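Local coordinates for protein cyclic nucleotide-gated potassium channel mll3241 (Mesorhizobium loti, PDB 4MUV) that forms a potassium channel of the cell membrane that cAMP activates, here represented by its cytoplasmic cyclic nucleotide-binding domain with cyclic GMP bound, at residues F83-L88 and R129-E134. The protein carries 3 engineered substitutions. Numbering follows the deposited sequence.
Sequences FGEMAL and RKTALE. With PCG (cyclic guanosine monophosphate), chain C.
Met86 and Ala132 make a small helix-to-helix packing contact where the short helix of the phosphate-binding cassette, 85-90, meets the C-terminal helix 122-139 that lids the nucleotide pocket. The small methyl of Ala132 permits a close approach, and Met86 CG meets Ala132 CB at 3.7 Å. With CG beside the backbone N (chi1 -68°), a bend at chi3 carries the terminal CE of the flexible thioether to 3.9 Å from Ala132 O, while SD lies 3.6 Å from C3' of the nucleotide's ribose.

Beside it, the Thr131 methyl CG2 makes a van der Waals contact with Glu85 OE2 at 3.9 Å, its hydroxyl being occupied by a hydrogen bond to Ile127 O. Glu85 bends at chi2 to bring its carboxylate to the ribose: O2' donates to OE2 at 2.7 Å and accepts the Gly84 N-H at 2.8 Å. Gly84, lacking a side chain, fits a backbone (phi 97°) whose CB position would run into the preceding carbonyl O. The Ala87 N-H donates a hydrogen bond to phosphate O1A at 3.0 Å.

No hydrogen bond joins the two segments, yet Glu85 OE2 also forms a salt bridge with Arg135 of the lid helix. One carboxylate therefore holds ribose hydroxyl and lid arginine together, which probably ties ribose recognition to lid position, consistent with ligand-dependent closure.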
ATOM      1  N   PHE A  83      -3.199  -1.603  -0.991  1.00  7.54           N
ATOM      2  CA  PHE A  83      -3.959  -0.830  -1.968  1.00  7.23           C
ATOM      3  C   PHE A  83      -3.125   0.333  -2.483  1.00  7.41           C
ATOM      4  O   PHE A  83      -2.167   0.761  -1.843  1.00  7.69           O
ATOM      5  CB  PHE A  83      -5.278  -0.362  -1.350  1.00  8.02           C
ATOM      6  CG  PHE A  83      -5.124   0.598  -0.210  1.00  7.54           C
ATOM      7  CD1 PHE A  83      -4.990   0.144   1.085  1.00  7.60           C
ATOM      8  CD2 PHE A  83      -5.146   1.961  -0.428  1.00  7.59           C
ATOM      9  CE1 PHE A  83      -4.846   1.044   2.133  1.00  8.29           C
ATOM     10  CE2 PHE A  83      -4.997   2.853   0.619  1.00  8.64           C
ATOM     11  CZ  PHE A  83      -4.852   2.404   1.890  1.00  8.40           C
ATOM     12  N   GLY A  84      -3.527   0.851  -3.649  1.00  7.46           N
ATOM     13  CA  GLY A  84      -2.830   1.955  -4.294  1.00  8.39           C
ATOM     14  C   GLY A  84      -1.858   1.534  -5.373  1.00  8.13           C
ATOM     15  O   GLY A  84      -1.266   2.382  -6.036  1.00  9.49           O
ATOM     16  N   GLU A  85      -1.708   0.220  -5.559  1.00  8.27           N
ATOM     17  CA  GLU A  85      -0.812  -0.287  -6.596  1.00  9.77           C
ATOM     18  C   GLU A  85      -1.298   0.022  -8.007  1.00 10.89           C
ATOM     19  O   GLU A  85      -0.503   0.176  -8.909  1.00 12.09           O
ATOM     20  CB  GLU A  85      -0.605  -1.807  -6.464  1.00 10.65           C
ATOM     21  CG  GLU A  85      -1.784  -2.718  -6.845  1.00 10.25           C
ATOM     22  CD  GLU A  85      -2.966  -2.588  -5.883  1.00 10.00           C
ATOM     23  OE1 GLU A  85      -2.743  -2.266  -4.689  1.00  9.58           O
ATOM     24  OE2 GLU A  85      -4.117  -2.791  -6.317  1.00 10.12           O
ATOM     25  N   MET A  86      -2.601   0.145  -8.213  1.00  9.76           N
ATOM     26  CA  MET A  86      -3.102   0.249  -9.577  1.00 10.39           C
ATOM     27  C   MET A  86      -2.615   1.507 -10.263  1.00 10.87           C
ATOM     28  O   MET A  86      -2.203   1.456 -11.421  1.00 13.52           O
ATOM     29  CB  MET A  86      -4.628   0.155  -9.607  1.00 10.29           C
ATOM     30  CG  MET A  86      -5.140  -1.225  -9.236  1.00 11.49           C
ATOM     31  SD  MET A  86      -6.908  -1.322  -8.902  1.00 11.70           S
ATOM     32  CE  MET A  86      -7.532  -1.140 -10.566  1.00 13.09           C
ATOM     33  N   ALA A  87      -2.644   2.636  -9.565  1.00 10.49           N
ATOM     34  CA  ALA A  87      -2.200   3.894 -10.174  1.00 11.18           C
ATOM     35  C   ALA A  87      -0.712   3.855 -10.462  1.00 14.35           C
ATOM     36  O   ALA A  87      -0.247   4.450 -11.437  1.00 16.38           O
ATOM     37  CB  ALA A  87      -2.504   5.044  -9.272  1.00 12.44           C
ATOM     38  N   LEU A  88       0.046   3.163  -9.614  1.00 12.38           N
ATOM     39  CA  LEU A  88       1.485   3.066  -9.825  1.00 14.16           C
ATOM     40  C   LEU A  88       1.846   2.219 -11.040  1.00 17.51           C
ATOM     41  O   LEU A  88       2.817   2.516 -11.744  1.00 23.01           O
ATOM     42  CB  LEU A  88       2.189   2.545  -8.579  1.00 14.32           C
ATOM     43  CG  LEU A  88       1.973   3.328  -7.292  1.00 13.72           C
ATOM     44  CD1 LEU A  88       2.803   2.749  -6.148  1.00 15.01           C
ATOM     45  CD2 LEU A  88       2.298   4.788  -7.488  1.00 17.48           C
ATOM     46  N   ARG A 129       0.635  -6.924 -10.447  1.00 11.71           N
ATOM     47  CA  ARG A 129       0.009  -6.845 -11.760  1.00 12.71           C
ATOM     48  C   ARG A 129      -1.301  -7.652 -11.744  1.00 12.12           C
ATOM     49  O   ARG A 129      -2.340  -7.186 -12.237  1.00 12.19           O
ATOM     50  CB  ARG A 129       0.955  -7.354 -12.861  1.00 16.36           C
ATOM     51  CG  ARG A 129       0.423  -7.128 -14.300  1.00 21.20           C
ATOM     52  CD  ARG A 129       1.310  -7.760 -15.374  1.00 26.17           C
ATOM     53  NE  ARG A 129       1.292  -9.219 -15.297  1.00 28.26           N
ATOM     54  CZ  ARG A 129       0.315  -9.993 -15.760  1.00 30.70           C
ATOM     55  NH1 ARG A 129      -0.744  -9.471 -16.359  1.00 32.92           N
ATOM     56  NH2 ARG A 129       0.403 -11.306 -15.619  1.00 32.99           N
ATOM     57  N   LYS A 130      -1.262  -8.853 -11.173  1.00 12.16           N
ATOM     58  CA  LYS A 130      -2.463  -9.688 -11.113  1.00 11.72           C
ATOM     59  C   LYS A 130      -3.522  -9.141 -10.164  1.00 10.10           C
ATOM     60  O   LYS A 130      -4.707  -9.252 -10.435  1.00 10.58           O
ATOM     61  CB  LYS A 130      -2.106 -11.122 -10.764  1.00 15.61           C
ATOM     62  CG  LYS A 130      -1.403 -11.834 -11.898  1.00 21.25           C
ATOM     63  CD  LYS A 130      -1.055 -13.261 -11.525  1.00 28.87           C
ATOM     64  CE  LYS A 130      -0.314 -13.938 -12.653  1.00 35.56           C
ATOM     65  NZ  LYS A 130       0.217 -15.275 -12.275  1.00 38.94           N
ATOM     66  N   THR A 131      -3.103  -8.552  -9.056  1.00 10.10           N
ATOM     67  CA  THR A 131      -4.042  -7.926  -8.121  1.00 10.07           C
ATOM     68  C   THR A 131      -4.780  -6.771  -8.811  1.00  8.53           C
ATOM     69  O   THR A 131      -5.999  -6.637  -8.674  1.00  8.95           O
ATOM     70  CB  THR A 131      -3.320  -7.448  -6.841  1.00 12.52           C
ATOM     71  OG1 THR A 131      -2.814  -8.586  -6.137  1.00 15.35           O
ATOM     72  CG2 THR A 131      -4.277  -6.709  -5.938  1.00 15.58           C
ATOM     73  N   ALA A 132      -4.061  -5.959  -9.585  1.00  9.91           N
ATOM     74  CA  ALA A 132      -4.688  -4.873 -10.349  1.00 10.10           C
ATOM     75  C   ALA A 132      -5.710  -5.433 -11.336  1.00  9.09           C
ATOM     76  O   ALA A 132      -6.833  -4.919 -11.427  1.00  9.88           O
ATOM     77  CB  ALA A 132      -3.633  -4.057 -11.081  1.00 11.30           C
ATOM     78  N   LEU A 133      -5.357  -6.502 -12.037  1.00  8.98           N
ATOM     79  CA  LEU A 133      -6.296  -7.153 -12.941  1.00  9.77           C
ATOM     80  C   LEU A 133      -7.531  -7.695 -12.230  1.00  8.57           C
ATOM     81  O   LEU A 133      -8.647  -7.521 -12.698  1.00  9.38           O
ATOM     82  CB  LEU A 133      -5.627  -8.285 -13.715  1.00 11.87           C
ATOM     83  CG  LEU A 133      -4.702  -7.878 -14.842  1.00 15.41           C
ATOM     84  CD1 LEU A 133      -4.036  -9.101 -15.384  1.00 18.40           C
ATOM     85  CD2 LEU A 133      -5.461  -7.162 -15.958  1.00 16.53           C
ATOM     86  N   GLU A 134      -7.341  -8.352 -11.092  1.00  8.35           N
ATOM     87  CA  GLU A 134      -8.443  -8.874 -10.325  0.55  6.72           C
ATOM     88  C   GLU A 134      -9.425  -7.766  -9.956  1.00  7.59           C
ATOM     89  O   GLU A 134     -10.630  -7.958  -9.997  1.00  8.93           O
ATOM     90  CB  GLU A 134      -7.854  -9.530  -9.072  0.55  7.17           C
ATOM     91  CG  GLU A 134      -8.863 -10.076  -8.097  0.55 11.89           C
ATOM     92  CD  GLU A 134      -8.277 -10.327  -6.720  0.55 20.18           C
ATOM     93  OE1 GLU A 134      -7.081 -10.705  -6.643  0.55 26.44           O
ATOM     94  OE2 GLU A 134      -9.017 -10.130  -5.731  0.55 16.57           O
TER
HETATM   95  PA  PCG C 401      -5.636   2.760  -6.993  1.00  7.07           P
HETATM   96  O1A PCG C 401      -4.233   3.317  -7.121  1.00  8.00           O
HETATM   97  O2A PCG C 401      -6.491   2.829  -8.208  1.00  8.23           O
HETATM   98  O5' PCG C 401      -6.348   3.500  -5.839  1.00  7.12           O
HETATM   99  C5' PCG C 401      -7.468   2.972  -5.286  1.00  8.86           C
HETATM  100  C4' PCG C 401      -7.148   1.532  -4.845  1.00  7.32           C
HETATM  101  O4' PCG C 401      -8.200   0.746  -4.171  1.00  8.14           O
HETATM  102  C3' PCG C 401      -6.767   0.787  -5.938  1.00  7.02           C
HETATM  103  O3' PCG C 401      -5.508   1.248  -6.521  1.00  7.25           O
HETATM  104  C2' PCG C 401      -6.713  -0.672  -5.325  1.00  7.42           C
HETATM  105  O2' PCG C 401      -5.399  -0.918  -4.824  1.00  8.00           O
HETATM  106  C1' PCG C 401      -7.668  -0.663  -4.294  1.00  6.67           C
HETATM  107  N9  PCG C 401      -8.787  -1.546  -4.437  1.00  7.65           N
HETATM  108  C8  PCG C 401      -9.118  -2.606  -3.628  1.00  8.03           C
HETATM  109  N7  PCG C 401     -10.160  -3.286  -4.111  1.00  8.12           N
HETATM  110  C5  PCG C 401     -10.510  -2.634  -5.268  1.00  7.64           C
HETATM  111  C6  PCG C 401     -11.545  -2.894  -6.230  1.00  8.99           C
HETATM  112  O6  PCG C 401     -12.382  -3.827  -6.172  1.00  9.19           O
HETATM  113  N1  PCG C 401     -11.580  -2.006  -7.278  1.00  7.74           N
HETATM  114  C2  PCG C 401     -10.674  -0.972  -7.453  1.00  9.44           C
HETATM  115  N2  PCG C 401     -10.792  -0.176  -8.532  1.00 10.62           N
HETATM  116  N3  PCG C 401      -9.673  -0.691  -6.559  1.00  8.23           N
HETATM  117  C4  PCG C 401      -9.643  -1.585  -5.468  1.00  7.87           C